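Side-chain contacts in TssK (Serratia sp. FS14, PDB 5Y0E), which probably serves as a trimeric baseplate component of the bacterial type VI secretion system, the contractile machine that delivers effectors into other cells: residues L172-R175 and G176-L180; L50-T53 and L54-Q57; R261-A264 and D265-F269; V311-E314 and D315-I318. One frame throughout, in Å; residues are numbered along the deposited sequence.

Contact 1: residues L172-R175 and G176-L180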
ATOM      1  N   LEU A 172       7.978  10.012 -32.394  1.00 60.12           N
ATOM      2  CA  LEU A 172       7.042   9.391 -33.318  1.00 62.34           C
ATOM      3  C   LEU A 172       7.191   9.933 -34.728  1.00 66.76           C
ATOM      4  O   LEU A 172       7.162   9.167 -35.694  1.00 70.30           O
ATOM      5  CB  LEU A 172       5.609   9.615 -32.852  1.00 61.84           C
ATOM      6  CG  LEU A 172       5.177   8.859 -31.609  1.00 58.04           C
ATOM      7  CD1 LEU A 172       3.767   9.257 -31.250  1.00 55.64           C
ATOM      8  CD2 LEU A 172       5.302   7.366 -31.825  1.00 51.99           C
ATOM      9  N   GLU A 173       7.359  11.240 -34.856  1.00 65.15           N
ATOM     10  CA  GLU A 173       7.327  11.900 -36.145  1.00 71.42           C
ATOM     11  C   GLU A 173       8.179  13.157 -36.070  1.00 71.81           C
ATOM     12  O   GLU A 173       8.168  13.864 -35.057  1.00 68.16           O
ATOM     13  CB  GLU A 173       5.881  12.227 -36.538  1.00 73.78           C
ATOM     14  CG  GLU A 173       5.719  13.408 -37.472  1.00 73.90           C
ATOM     15  CD  GLU A 173       4.273  13.650 -37.858  1.00 76.79           C
ATOM     16  OE1 GLU A 173       3.634  12.736 -38.419  1.00 81.06           O
ATOM     17  OE2 GLU A 173       3.770  14.755 -37.595  1.00 74.72           O
ATOM     18  N   LYS A 174       8.937  13.411 -37.132  1.00 71.24           N
ATOM     19  CA  LYS A 174       9.654  14.666 -37.297  1.00 70.39           C
ATOM     20  C   LYS A 174       8.920  15.451 -38.365  1.00 69.57           C
ATOM     21  O   LYS A 174       9.008  15.125 -39.548  1.00 70.47           O
ATOM     22  CB  LYS A 174      11.106  14.431 -37.681  1.00 71.53           C
ATOM     23  CG  LYS A 174      11.937  15.694 -37.726  1.00 67.56           C
ATOM     24  CD  LYS A 174      13.324  15.379 -38.235  1.00 72.44           C
ATOM     25  CE  LYS A 174      14.171  16.623 -38.355  1.00 77.92           C
ATOM     26  NZ  LYS A 174      15.540  16.294 -38.837  1.00 80.23           N
ATOM     27  N   ARG A 175       8.198  16.479 -37.946  1.00 72.06           N
ATOM     28  CA  ARG A 175       7.338  17.215 -38.848  1.00 68.25           C
ATOM     29  C   ARG A 175       8.148  17.898 -39.939  1.00 69.05           C
ATOM     30  O   ARG A 175       9.379  17.906 -39.936  1.00 68.17           O
ATOM     31  CB  ARG A 175       6.525  18.246 -38.078  1.00 69.96           C
ATOM     32  CG  ARG A 175       5.628  17.632 -37.042  1.00 71.47           C
ATOM     33  CD  ARG A 175       4.621  18.630 -36.538  1.00 74.68           C
ATOM     34  NE  ARG A 175       3.679  18.007 -35.616  1.00 81.13           N
ATOM     35  CZ  ARG A 175       3.789  18.067 -34.294  1.00 80.19           C
ATOM     36  NH1 ARG A 175       4.798  18.734 -33.753  1.00 73.91           N
ATOM     37  NH2 ARG A 175       2.893  17.470 -33.515  1.00 78.42           N
ATOM     38  N   GLY A 176       7.424  18.478 -40.893  1.00 71.01           N
ATOM     39  CA  GLY A 176       8.087  19.143 -41.995  1.00 65.99           C
ATOM     40  C   GLY A 176       8.973  20.281 -41.539  1.00 67.09           C
ATOM     41  O   GLY A 176      10.055  20.491 -42.085  1.00 66.31           O
ATOM     42  N   ASP A 177       8.530  21.027 -40.532  1.00 67.70           N
ATOM     43  CA  ASP A 177       9.290  22.142 -39.995  1.00 65.82           C
ATOM     44  C   ASP A 177      10.376  21.709 -39.033  1.00 71.10           C
ATOM     45  O   ASP A 177      10.781  22.522 -38.197  1.00 74.51           O
ATOM     46  CB  ASP A 177       8.358  23.131 -39.298  1.00 61.51           C
ATOM     47  CG  ASP A 177       7.480  22.468 -38.260  1.00 71.88           C
ATOM     48  OD1 ASP A 177       7.898  21.451 -37.678  1.00 71.45           O
ATOM     49  OD2 ASP A 177       6.359  22.958 -38.017  1.00 77.22           O
ATOM     50  N   ASN A 178      10.825  20.457 -39.101  1.00 70.48           N
ATOM     51  CA  ASN A 178      11.880  19.890 -38.269  1.00 72.06           C
ATOM     52  C   ASN A 178      11.508  19.777 -36.790  1.00 70.52           C
ATOM     53  O   ASN A 178      12.307  19.259 -36.014  1.00 68.99           O
ATOM     54  CB  ASN A 178      13.193  20.672 -38.400  1.00 71.28           C
ATOM     55  CG  ASN A 178      13.979  20.262 -39.608  1.00 77.24           C
ATOM     56  OD1 ASN A 178      13.508  19.476 -40.427  1.00 77.86           O
ATOM     57  ND2 ASN A 178      15.182  20.796 -39.740  1.00 78.74           N
ATOM     58  N   SER A 179      10.332  20.228 -36.372  1.00 68.86           N
ATOM     59  CA  SER A 179       9.902  19.980 -35.010  1.00 65.57           C
ATOM     60  C   SER A 179       9.577  18.507 -34.824  1.00 67.32           C
ATOM     61  O   SER A 179       9.307  17.776 -35.778  1.00 67.63           O
ATOM     62  CB  SER A 179       8.680  20.815 -34.668  1.00 68.46           C
ATOM     63  OG  SER A 179       7.512  20.149 -35.089  1.00 70.24           O
ATOM     64  N   LEU A 180       9.599  18.074 -33.572  1.00 66.53           N
ATOM     65  CA  LEU A 180       9.367  16.683 -33.225  1.00 65.89           C
ATOM     66  C   LEU A 180       8.090  16.539 -32.424  1.00 62.58           C
ATOM     67  O   LEU A 180       7.788  17.373 -31.574  1.00 59.75           O
ATOM     68  CB  LEU A 180      10.521  16.117 -32.424  1.00 61.96           C
ATOM     69  CG  LEU A 180      11.935  16.270 -32.988  1.00 62.28           C
ATOM     70  CD1 LEU A 180      12.918  16.162 -31.862  1.00 62.69           C
ATOM     71  CD2 LEU A 180      12.217  15.236 -34.034  1.00 61.32           C
TER

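Contact 2: residues L50-T53 and L54-Q57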
ATOM      1  N   LEU A  50      12.018  17.899 -19.728  1.00 55.28           N
ATOM      2  CA  LEU A  50      12.397  18.012 -21.119  1.00 55.25           C
ATOM      3  C   LEU A  50      12.165  19.436 -21.610  1.00 56.97           C
ATOM      4  O   LEU A  50      11.166  20.070 -21.272  1.00 57.79           O
ATOM      5  CB  LEU A  50      11.596  17.013 -21.938  1.00 52.49           C
ATOM      6  CG  LEU A  50      12.160  16.631 -23.280  1.00 52.10           C
ATOM      7  CD1 LEU A  50      11.830  15.194 -23.516  1.00 48.19           C
ATOM      8  CD2 LEU A  50      11.537  17.513 -24.334  1.00 63.54           C
ATOM      9  N   ASP A  51      13.100  19.949 -22.394  1.00 55.87           N
ATOM     10  CA  ASP A  51      12.932  21.291 -22.928  1.00 58.91           C
ATOM     11  C   ASP A  51      12.044  21.235 -24.159  1.00 61.26           C
ATOM     12  O   ASP A  51      12.431  20.696 -25.199  1.00 60.02           O
ATOM     13  CB  ASP A  51      14.263  21.938 -23.268  1.00 61.76           C
ATOM     14  CG  ASP A  51      14.089  23.371 -23.705  1.00 65.48           C
ATOM     15  OD1 ASP A  51      13.310  24.107 -23.058  1.00 65.78           O
ATOM     16  OD2 ASP A  51      14.705  23.757 -24.705  1.00 66.76           O
ATOM     17  N   GLN A  52      10.857  21.804 -24.039  1.00 63.37           N
ATOM     18  CA  GLN A  52       9.900  21.762 -25.129  1.00 63.05           C
ATOM     19  C   GLN A  52      10.294  22.717 -26.244  1.00 66.73           C
ATOM     20  O   GLN A  52      10.109  22.409 -27.426  1.00 67.79           O
ATOM     21  CB  GLN A  52       8.519  22.104 -24.592  1.00 63.46           C
ATOM     22  CG  GLN A  52       8.002  21.079 -23.634  1.00 64.59           C
ATOM     23  CD  GLN A  52       7.488  19.862 -24.359  1.00 69.60           C
ATOM     24  OE1 GLN A  52       6.973  19.963 -25.476  1.00 66.00           O
ATOM     25  NE2 GLN A  52       7.632  18.695 -23.735  1.00 69.97           N
ATOM     26  N   THR A  53      10.835  23.879 -25.873  1.00 65.49           N
ATOM     27  CA  THR A  53      11.231  24.872 -26.861  1.00 63.82           C
ATOM     28  C   THR A  53      12.202  24.286 -27.876  1.00 62.97           C
ATOM     29  O   THR A  53      12.078  24.537 -29.074  1.00 66.93           O
ATOM     30  CB  THR A  53      11.849  26.076 -26.159  1.00 65.38           C
ATOM     31  OG1 THR A  53      13.205  25.777 -25.824  1.00 70.81           O
ATOM     32  CG2 THR A  53      11.105  26.378 -24.878  1.00 67.75           C
ATOM     33  N   LEU A  54      13.163  23.493 -27.427  1.00 60.77           N
ATOM     34  CA  LEU A  54      14.090  22.901 -28.378  1.00 60.89           C
ATOM     35  C   LEU A  54      13.495  21.737 -29.143  1.00 62.65           C
ATOM     36  O   LEU A  54      14.111  21.275 -30.106  1.00 65.14           O
ATOM     37  CB  LEU A  54      15.358  22.431 -27.678  1.00 62.88           C
ATOM     38  CG  LEU A  54      16.615  23.236 -28.005  1.00 62.14           C
ATOM     39  CD1 LEU A  54      16.545  24.607 -27.396  1.00 63.17           C
ATOM     40  CD2 LEU A  54      17.840  22.508 -27.513  1.00 61.34           C
ATOM     41  N   LEU A  55      12.335  21.234 -28.736  1.00 63.88           N
ATOM     42  CA  LEU A  55      11.707  20.183 -29.517  1.00 60.94           C
ATOM     43  C   LEU A  55      11.471  20.643 -30.932  1.00 64.49           C
ATOM     44  O   LEU A  55      11.444  19.831 -31.858  1.00 65.90           O
ATOM     45  CB  LEU A  55      10.389  19.776 -28.894  1.00 59.77           C
ATOM     46  CG  LEU A  55      10.576  18.768 -27.792  1.00 58.83           C
ATOM     47  CD1 LEU A  55       9.244  18.476 -27.202  1.00 61.09           C
ATOM     48  CD2 LEU A  55      11.192  17.534 -28.380  1.00 56.34           C
ATOM     49  N   ARG A  56      11.326  21.941 -31.115  1.00 66.86           N
ATOM     50  CA  ARG A  56      10.971  22.503 -32.398  1.00 66.08           C
ATOM     51  C   ARG A  56      12.136  22.569 -33.353  1.00 66.70           C
ATOM     52  O   ARG A  56      11.992  23.132 -34.436  1.00 72.90           O
ATOM     53  CB  ARG A  56      10.397  23.888 -32.190  1.00 67.29           C
ATOM     54  CG  ARG A  56       9.583  23.937 -30.928  1.00 72.06           C
ATOM     55  CD  ARG A  56       8.726  25.160 -30.856  1.00 73.08           C
ATOM     56  NE  ARG A  56       9.515  26.374 -30.756  1.00 74.49           N
ATOM     57  CZ  ARG A  56       9.155  27.426 -30.026  1.00 84.40           C
ATOM     58  NH1 ARG A  56       8.028  27.390 -29.327  1.00 84.42           N
ATOM     59  NH2 ARG A  56       9.924  28.510 -29.982  1.00 84.50           N
ATOM     60  N   GLN A  57      13.280  22.013 -33.003  1.00 64.84           N
ATOM     61  CA  GLN A  57      14.404  22.032 -33.925  1.00 61.86           C
ATOM     62  C   GLN A  57      14.998  20.646 -34.099  1.00 64.38           C
ATOM     63  O   GLN A  57      16.168  20.508 -34.448  1.00 66.86           O
ATOM     64  CB  GLN A  57      15.470  23.012 -33.459  1.00 67.47           C
ATOM     65  CG  GLN A  57      14.914  24.122 -32.617  1.00 67.18           C
ATOM     66  CD  GLN A  57      16.011  24.963 -31.986  1.00 74.38           C
ATOM     67  OE1 GLN A  57      17.192  24.639 -32.103  1.00 80.56           O
ATOM     68  NE2 GLN A  57      15.626  26.035 -31.294  1.00 69.57           N
TER

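Contact 3: residues R261-A264 and D265-F269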
ATOM      1  N   ARG A 261       5.360   0.066  -5.697  1.00 33.44           N
ATOM      2  CA  ARG A 261       4.472  -0.056  -4.571  1.00 33.24           C
ATOM      3  C   ARG A 261       3.042   0.232  -4.993  1.00 34.65           C
ATOM      4  O   ARG A 261       2.113  -0.486  -4.617  1.00 35.61           O
ATOM      5  CB  ARG A 261       4.960   0.880  -3.470  1.00 34.88           C
ATOM      6  CG  ARG A 261       4.189   0.829  -2.208  1.00 41.02           C
ATOM      7  CD  ARG A 261       4.644   1.915  -1.283  1.00 44.48           C
ATOM      8  NE  ARG A 261       3.865   1.912  -0.061  1.00 44.62           N
ATOM      9  CZ  ARG A 261       3.759   2.945   0.747  1.00 44.40           C
ATOM     10  NH1 ARG A 261       4.393   4.053   0.467  1.00 45.49           N
ATOM     11  NH2 ARG A 261       3.011   2.863   1.823  1.00 46.07           N
ATOM     12  N   LEU A 262       2.855   1.247  -5.812  1.00 33.88           N
ATOM     13  CA  LEU A 262       1.520   1.562  -6.280  1.00 32.72           C
ATOM     14  C   LEU A 262       0.950   0.446  -7.144  1.00 38.31           C
ATOM     15  O   LEU A 262      -0.245   0.150  -7.080  1.00 36.55           O
ATOM     16  CB  LEU A 262       1.563   2.859  -7.050  1.00 32.96           C
ATOM     17  CG  LEU A 262       0.231   3.356  -7.555  1.00 32.88           C
ATOM     18  CD1 LEU A 262      -0.646   3.858  -6.442  1.00 28.63           C
ATOM     19  CD2 LEU A 262       0.533   4.437  -8.518  1.00 30.64           C
ATOM     20  N   PHE A 263       1.793  -0.175  -7.956  1.00 32.01           N
ATOM     21  CA  PHE A 263       1.331  -1.210  -8.852  1.00 33.65           C
ATOM     22  C   PHE A 263       0.828  -2.405  -8.068  1.00 36.72           C
ATOM     23  O   PHE A 263      -0.251  -2.937  -8.346  1.00 38.55           O
ATOM     24  CB  PHE A 263       2.465  -1.598  -9.787  1.00 32.71           C
ATOM     25  CG  PHE A 263       2.078  -2.558 -10.842  1.00 33.72           C
ATOM     26  CD1 PHE A 263       2.048  -3.915 -10.584  1.00 35.29           C
ATOM     27  CD2 PHE A 263       1.770  -2.113 -12.117  1.00 36.42           C
ATOM     28  CE1 PHE A 263       1.690  -4.814 -11.570  1.00 37.21           C
ATOM     29  CE2 PHE A 263       1.424  -3.007 -13.109  1.00 35.59           C
ATOM     30  CZ  PHE A 263       1.381  -4.351 -12.834  1.00 36.47           C
ATOM     31  N   ALA A 264       1.609  -2.842  -7.082  1.00 36.94           N
ATOM     32  CA  ALA A 264       1.225  -3.997  -6.291  1.00 33.98           C
ATOM     33  C   ALA A 264      -0.129  -3.800  -5.628  1.00 34.53           C
ATOM     34  O   ALA A 264      -0.912  -4.739  -5.515  1.00 38.12           O
ATOM     35  CB  ALA A 264       2.295  -4.275  -5.250  1.00 35.70           C
ATOM     36  N   ASP A 265      -0.430  -2.591  -5.192  1.00 33.61           N
ATOM     37  CA  ASP A 265      -1.746  -2.369  -4.627  1.00 34.99           C
ATOM     38  C   ASP A 265      -2.829  -2.468  -5.695  1.00 36.12           C
ATOM     39  O   ASP A 265      -3.876  -3.066  -5.469  1.00 36.81           O
ATOM     40  CB  ASP A 265      -1.799  -1.011  -3.925  1.00 33.34           C
ATOM     41  CG  ASP A 265      -1.133  -1.011  -2.565  1.00 45.93           C
ATOM     42  OD1 ASP A 265      -0.724  -2.066  -2.052  1.00 40.93           O
ATOM     43  OD2 ASP A 265      -1.027   0.070  -1.979  1.00 42.39           O
ATOM     44  N   TRP A 266      -2.596  -1.883  -6.862  1.00 33.36           N
ATOM     45  CA  TRP A 266      -3.629  -1.823  -7.875  1.00 31.06           C
ATOM     46  C   TRP A 266      -3.863  -3.188  -8.517  1.00 33.30           C
ATOM     47  O   TRP A 266      -4.993  -3.524  -8.865  1.00 33.59           O
ATOM     48  CB  TRP A 266      -3.248  -0.762  -8.904  1.00 32.18           C
ATOM     49  CG  TRP A 266      -3.408   0.614  -8.378  1.00 31.43           C
ATOM     50  CD1 TRP A 266      -3.696   0.954  -7.117  1.00 29.76           C
ATOM     51  CD2 TRP A 266      -3.324   1.834  -9.108  1.00 29.45           C
ATOM     52  NE1 TRP A 266      -3.799   2.300  -7.002  1.00 35.01           N
ATOM     53  CE2 TRP A 266      -3.573   2.865  -8.216  1.00 29.21           C
ATOM     54  CE3 TRP A 266      -3.087   2.149 -10.433  1.00 32.63           C
ATOM     55  CZ2 TRP A 266      -3.587   4.192  -8.597  1.00 33.57           C
ATOM     56  CZ3 TRP A 266      -3.078   3.476 -10.802  1.00 32.55           C
ATOM     57  CH2 TRP A 266      -3.330   4.476  -9.893  1.00 30.03           C
ATOM     58  N   LEU A 267      -2.823  -3.999  -8.631  1.00 32.66           N
ATOM     59  CA  LEU A 267      -2.994  -5.340  -9.150  1.00 35.35           C
ATOM     60  C   LEU A 267      -3.917  -6.159  -8.268  1.00 33.95           C
ATOM     61  O   LEU A 267      -4.802  -6.861  -8.763  1.00 51.13           O
ATOM     62  CB  LEU A 267      -1.642  -6.010  -9.264  1.00 32.28           C
ATOM     63  CG  LEU A 267      -1.621  -7.466  -9.672  1.00 35.04           C
ATOM     64  CD1 LEU A 267      -2.241  -7.642 -11.048  1.00 31.90           C
ATOM     65  CD2 LEU A 267      -0.199  -7.934  -9.671  1.00 32.48           C
ATOM     66  N   GLN A 268      -3.730  -6.074  -6.955  1.00 34.29           N
ATOM     67  CA  GLN A 268      -4.603  -6.786  -6.042  1.00 33.14           C
ATOM     68  C   GLN A 268      -6.019  -6.260  -6.134  1.00 32.55           C
ATOM     69  O   GLN A 268      -6.972  -7.036  -6.160  1.00 37.87           O
ATOM     70  CB  GLN A 268      -4.078  -6.668  -4.618  1.00 35.80           C
ATOM     71  CG  GLN A 268      -2.821  -7.449  -4.331  1.00 39.68           C
ATOM     72  CD  GLN A 268      -2.182  -7.046  -3.003  1.00 38.78           C
ATOM     73  OE1 GLN A 268      -2.676  -7.366  -1.940  1.00 41.22           O
ATOM     74  NE2 GLN A 268      -1.095  -6.327  -3.079  1.00 39.50           N
ATOM     75  N   PHE A 269      -6.172  -4.947  -6.165  1.00 40.85           N
ATOM     76  CA  PHE A 269      -7.465  -4.361  -6.432  1.00 28.07           C
ATOM     77  C   PHE A 269      -8.102  -5.010  -7.663  1.00 31.03           C
ATOM     78  O   PHE A 269      -9.241  -5.461  -7.619  1.00 35.60           O
ATOM     79  CB  PHE A 269      -7.278  -2.860  -6.601  1.00 30.23           C
ATOM     80  CG  PHE A 269      -8.548  -2.069  -6.613  1.00 35.19           C
ATOM     81  CD1 PHE A 269      -9.745  -2.644  -6.298  1.00 27.44           C
ATOM     82  CD2 PHE A 269      -8.527  -0.740  -6.961  1.00 29.51           C
ATOM     83  CE1 PHE A 269     -10.876  -1.921  -6.317  1.00 26.54           C
ATOM     84  CE2 PHE A 269      -9.657  -0.017  -6.987  1.00 28.60           C
ATOM     85  CZ  PHE A 269     -10.841  -0.610  -6.670  1.00 29.79           C
TER

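Contact 4: residues V311-E314 and D315-I318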
ATOM      1  N   VAL A 311     -19.823   2.402 -15.207  1.00 43.75           N
ATOM      2  CA  VAL A 311     -21.263   2.220 -15.269  1.00 40.99           C
ATOM      3  C   VAL A 311     -21.843   2.841 -16.539  1.00 43.39           C
ATOM      4  O   VAL A 311     -23.020   3.137 -16.607  1.00 41.71           O
ATOM      5  CB  VAL A 311     -21.953   2.783 -14.011  1.00 40.56           C
ATOM      6  CG1 VAL A 311     -21.510   2.033 -12.794  1.00 41.19           C
ATOM      7  CG2 VAL A 311     -21.671   4.267 -13.848  1.00 37.47           C
ATOM      8  N   VAL A 312     -21.002   3.065 -17.540  1.00 45.64           N
ATOM      9  CA  VAL A 312     -21.424   3.556 -18.836  1.00 43.64           C
ATOM     10  C   VAL A 312     -20.766   2.705 -19.902  1.00 48.69           C
ATOM     11  O   VAL A 312     -19.840   1.943 -19.641  1.00 51.40           O
ATOM     12  CB  VAL A 312     -21.085   5.036 -19.058  1.00 43.17           C
ATOM     13  CG1 VAL A 312     -21.750   5.865 -18.017  1.00 44.32           C
ATOM     14  CG2 VAL A 312     -19.593   5.243 -19.062  1.00 47.51           C
ATOM     15  N   LEU A 313     -21.266   2.835 -21.115  1.00 52.61           N
ATOM     16  CA  LEU A 313     -20.786   2.025 -22.222  1.00 54.00           C
ATOM     17  C   LEU A 313     -19.520   2.577 -22.850  1.00 56.41           C
ATOM     18  O   LEU A 313     -19.544   3.656 -23.443  1.00 58.24           O
ATOM     19  CB  LEU A 313     -21.836   1.971 -23.318  1.00 51.45           C
ATOM     20  CG  LEU A 313     -21.691   0.882 -24.359  1.00 50.18           C
ATOM     21  CD1 LEU A 313     -21.884  -0.456 -23.709  1.00 47.92           C
ATOM     22  CD2 LEU A 313     -22.723   1.110 -25.434  1.00 45.94           C
ATOM     23  N   GLU A 314     -18.418   1.848 -22.695  1.00 59.01           N
ATOM     24  CA  GLU A 314     -17.139   2.243 -23.257  1.00 61.32           C
ATOM     25  C   GLU A 314     -16.910   3.669 -22.810  1.00 62.68           C
ATOM     26  O   GLU A 314     -16.925   3.951 -21.614  1.00 69.77           O
ATOM     27  CB  GLU A 314     -17.089   2.154 -24.775  1.00 64.14           C
ATOM     28  CG  GLU A 314     -17.689   0.888 -25.319  1.00 70.34           C
ATOM     29  CD  GLU A 314     -16.645  -0.025 -25.899  1.00 85.48           C
ATOM     30  OE1 GLU A 314     -15.444   0.257 -25.684  1.00 87.12           O
ATOM     31  OE2 GLU A 314     -17.023  -1.013 -26.570  1.00 88.14           O
ATOM     32  N   ASP A 315     -16.711   4.576 -23.754  1.00 64.69           N
ATOM     33  CA  ASP A 315     -16.493   5.979 -23.440  1.00 65.92           C
ATOM     34  C   ASP A 315     -17.550   6.918 -24.008  1.00 63.35           C
ATOM     35  O   ASP A 315     -17.257   8.072 -24.294  1.00 68.63           O
ATOM     36  CB  ASP A 315     -15.107   6.384 -23.936  1.00 72.28           C
ATOM     37  CG  ASP A 315     -14.813   5.882 -25.336  1.00 77.97           C
ATOM     38  OD1 ASP A 315     -15.765   5.675 -26.122  1.00 74.25           O
ATOM     39  OD2 ASP A 315     -13.621   5.698 -25.652  1.00 80.80           O
ATOM     40  N   ASN A 316     -18.786   6.449 -24.165  1.00 59.92           N
ATOM     41  CA  ASN A 316     -19.848   7.343 -24.604  1.00 58.58           C
ATOM     42  C   ASN A 316     -20.062   8.506 -23.658  1.00 60.94           C
ATOM     43  O   ASN A 316     -20.702   9.486 -24.044  1.00 63.49           O
ATOM     44  CB  ASN A 316     -21.158   6.589 -24.739  1.00 56.86           C
ATOM     45  CG  ASN A 316     -21.130   5.601 -25.857  1.00 58.08           C
ATOM     46  OD1 ASN A 316     -20.136   5.484 -26.566  1.00 61.22           O
ATOM     47  ND2 ASN A 316     -22.211   4.865 -26.015  1.00 58.87           N
ATOM     48  N   ALA A 317     -19.550   8.423 -22.433  1.00 58.55           N
ATOM     49  CA  ALA A 317     -19.807   9.429 -21.422  1.00 56.08           C
ATOM     50  C   ALA A 317     -18.731   9.330 -20.359  1.00 55.11           C
ATOM     51  O   ALA A 317     -18.079   8.299 -20.219  1.00 54.73           O
ATOM     52  CB  ALA A 317     -21.193   9.250 -20.805  1.00 52.24           C
ATOM     53  N   ILE A 318     -18.525  10.416 -19.633  1.00 53.23           N
ATOM     54  CA  ILE A 318     -17.516  10.503 -18.608  1.00 49.13           C
ATOM     55  C   ILE A 318     -18.009  11.389 -17.512  1.00 50.60           C
ATOM     56  O   ILE A 318     -18.453  12.456 -17.773  1.00 55.72           O
ATOM     57  CB  ILE A 318     -16.236  11.100 -19.185  1.00 50.49           C
ATOM     58  CG1 ILE A 318     -15.476  10.054 -19.955  1.00 51.23           C
ATOM     59  CG2 ILE A 318     -15.319  11.576 -18.102  1.00 55.68           C
ATOM     60  CD1 ILE A 318     -14.486  10.631 -20.912  1.00 55.22           C
TER

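Contact 1: residues L172-R175 and G176-L180
Arg175 and Ser179 close a beta hairpin between strands 163-174 and 180-182, its reversal a type I turn from Arg175 to Asn178. The backbone N of Arg175 donates to Ser179 O at 2.8 Å, and Asn178 N returns to Arg175 O at 3.0 Å. From the side, Arg175 NH1 meets Ser179 OG at the guanidinium edge, a weak bond of 3.3 Å, while CG and CD pass over the same hydroxyl. Beyond the turn, Lys174 and Leu180 form an antiparallel non-hydrogen-bonded pair, and Leu180 CD2 rests on Lys174 CG at 3.7 Å. With CG anti to the backbone N (chi1 -174°) and the rest extended, Lys174 runs alongside Asn178, its CE beside Asn178 OD1; its ammonium goes on to a salt bridge with Asp91 and a hydrogen bond to Ile89 O. Further back, Leu172 and Glu173 both face Arg181 in a classic beta bulge. The hydroxyl that receives Arg175 is itself positioned by Asp177, whose OD1 grips Ser179 twice: Ser179 N closes an Asx turn on its anti side at 3.0 Å, and Ser179 OG donates on the syn side at 2.9 Å.

Contact 2: residues L50-T53 and L54-Q57
Asp51 reaches across the turn to Leu54, the two side chains crossing obliquely. A chi1 of -175° turns the Asp51 carboxylate away from its own N and swings OD2 forward over the chain that follows. There OD2 accepts twice from one face of its plane: Leu54 N comes at 3.1 Å from well above the carboxylate, and Thr53 OG1 donates at 2.8 Å on the syn side. The two bonds hold the carboxylate against the turn, and Leu54 CD1 lies 3.4 Å from the same Asp51 OD2. Gln52 and Leu55 lie side by side and point the same way. The bend of the glutamine at chi2 (-78°) brings its amide level with the leucine tip, OE1 near CD1. Between the two residues, Leu55 N donates to Gln52 O at 2.8 Å. Leu50 crosses Leu55 at about a right angle, CD2 of Leu50 meeting CD1 of Leu55 at 3.8 Å, and Leu55 continues inward onto Ile60, Leu180 and Leu182. Toward the surface, Arg56 lays CG over Thr53 O, and its backbone N makes a weak bond to that oxygen. An aspartate side chain accepting the backbone N-H three residues on, followed by consecutive i to i+3 backbone bonds that end with Gln57 N on Leu54 O, is typical of tight, overlapping turns, here in the loop joining strands 44-50 and 59-60.

Contact 3: residues R261-A264 and D265-F269
Ala264 O takes two donors from Gln268: the side-chain NE2 at 2.9 Å and, weakly, the backbone N at 3.4 Å. The amide arrives from above the carbonyl plane, 57° out of it; chi1 of -71° sets CG of the glutamine beside the backbone N, and the extended chain carries NE2 to the oxygen one turn earlier. Its OE1 makes a weak hydrogen bond to Gln247 of the second subunit. The regular i to i+4 backbone bonds run alongside: Leu267 N meets Phe263 O at 2.8 Å, Trp266 N meets Leu262 O at 3.1 Å, and Asp265 N reaches Arg261 O only weakly. Arg261 forms its salt bridge with Glu260 of the third subunit.

On the buried side, Leu262 lies over one face of the Trp266 indole in a CH-pi contact, CG 4.1 Å from the centroid of the six-membered ring and 17° off its normal. CD1 comes nearer, 3.6 Å from Trp266 CE2, offset toward the rim. Phe263 and Leu267 cross more loosely, with CE1 of the ring 4.1 Å from Leu267 CD2. The Phe263 ring goes on to meet Phe298 and Tyr289 edge-to-face, while Trp266 reaches Phe202 and Leu206 of helix 197-222 and Leu301 of helix 294-309. Such i to i+4 pairing is characteristic of an alpha helix, this one packed in a helical bundle: helix 259-273 turns Leu262, Phe263 and Trp266 into its own subunit's bundle and Ala264, Leu267 and Gln268 toward the second subunit of the trimer.

Contact 4: residues V311-E314 and D315-I318
Leu313 and Asn316 face each other across a type II' beta turn, and its closing bond is the firm part of this contact. Asn316 N donates to Leu313 O at 3.0 Å, nearly straight at 173°. Glu314, the first of the two central residues, takes the positive phi (52°) that this turn type demands, usually a place for glycine. Flanking the bond, the two outer side chains run side by side in the same direction, CD2 of Leu313 lying 3.8 Å from ND2 of Asn316. Rotation of the asparagine to chi1 -68°, opposite its own carbonyl carbon, also lays the amide carbon near Leu313 O.

Packing behind the turn is looser. Val312 turns its side chain toward the start of the strand, CG2 standing 3.6 Å from Ala317 O, while CG1 and Ala317 CB are separated by 4.4 Å. Ala317 is the buried member of this pair and is also covered by Gln396 and Ile397. The solvent side belongs to Glu314 and Asp315 at the apex. Their carboxylates keep apart, Glu314 OE1 lying 5.4 Å from Asp315 OD1, a separation that should ease the repulsion of like charges. Behind the apex, Asp315 O accepts from Arg443 NE, and Asn316 pairs through its backbone with Arg443. The turn thus carries the chain from helix 294-309 into strand 317-324, which lies between strands 329-333 and 436-443 in the antiparallel sheet near the C-terminus.

How the contacts relate
Along the chain the order is contact 2, contact 1, contact 3 and contact 4, and the sites fall into three parts of the fold. Contacts 1 and 2 are neighbours, their centres about 11 Å apart; the hairpin end and the loop after strand 44-50 meet where Leu180 N approaches Leu55 O at 3.1 Å, a probable hydrogen bond, and Ser179 packs on Arg56. Contact 3, in the helical bundle, lies about 38 Å from contact 1 between centres, on the opposite side of the chain's centre. Contact 4 opens the eight-stranded sheet, about 24 Å from contact 3 between centres. Among the four, contact 3 alone meets other subunits, so of these four only the helical one takes part in trimer contacts.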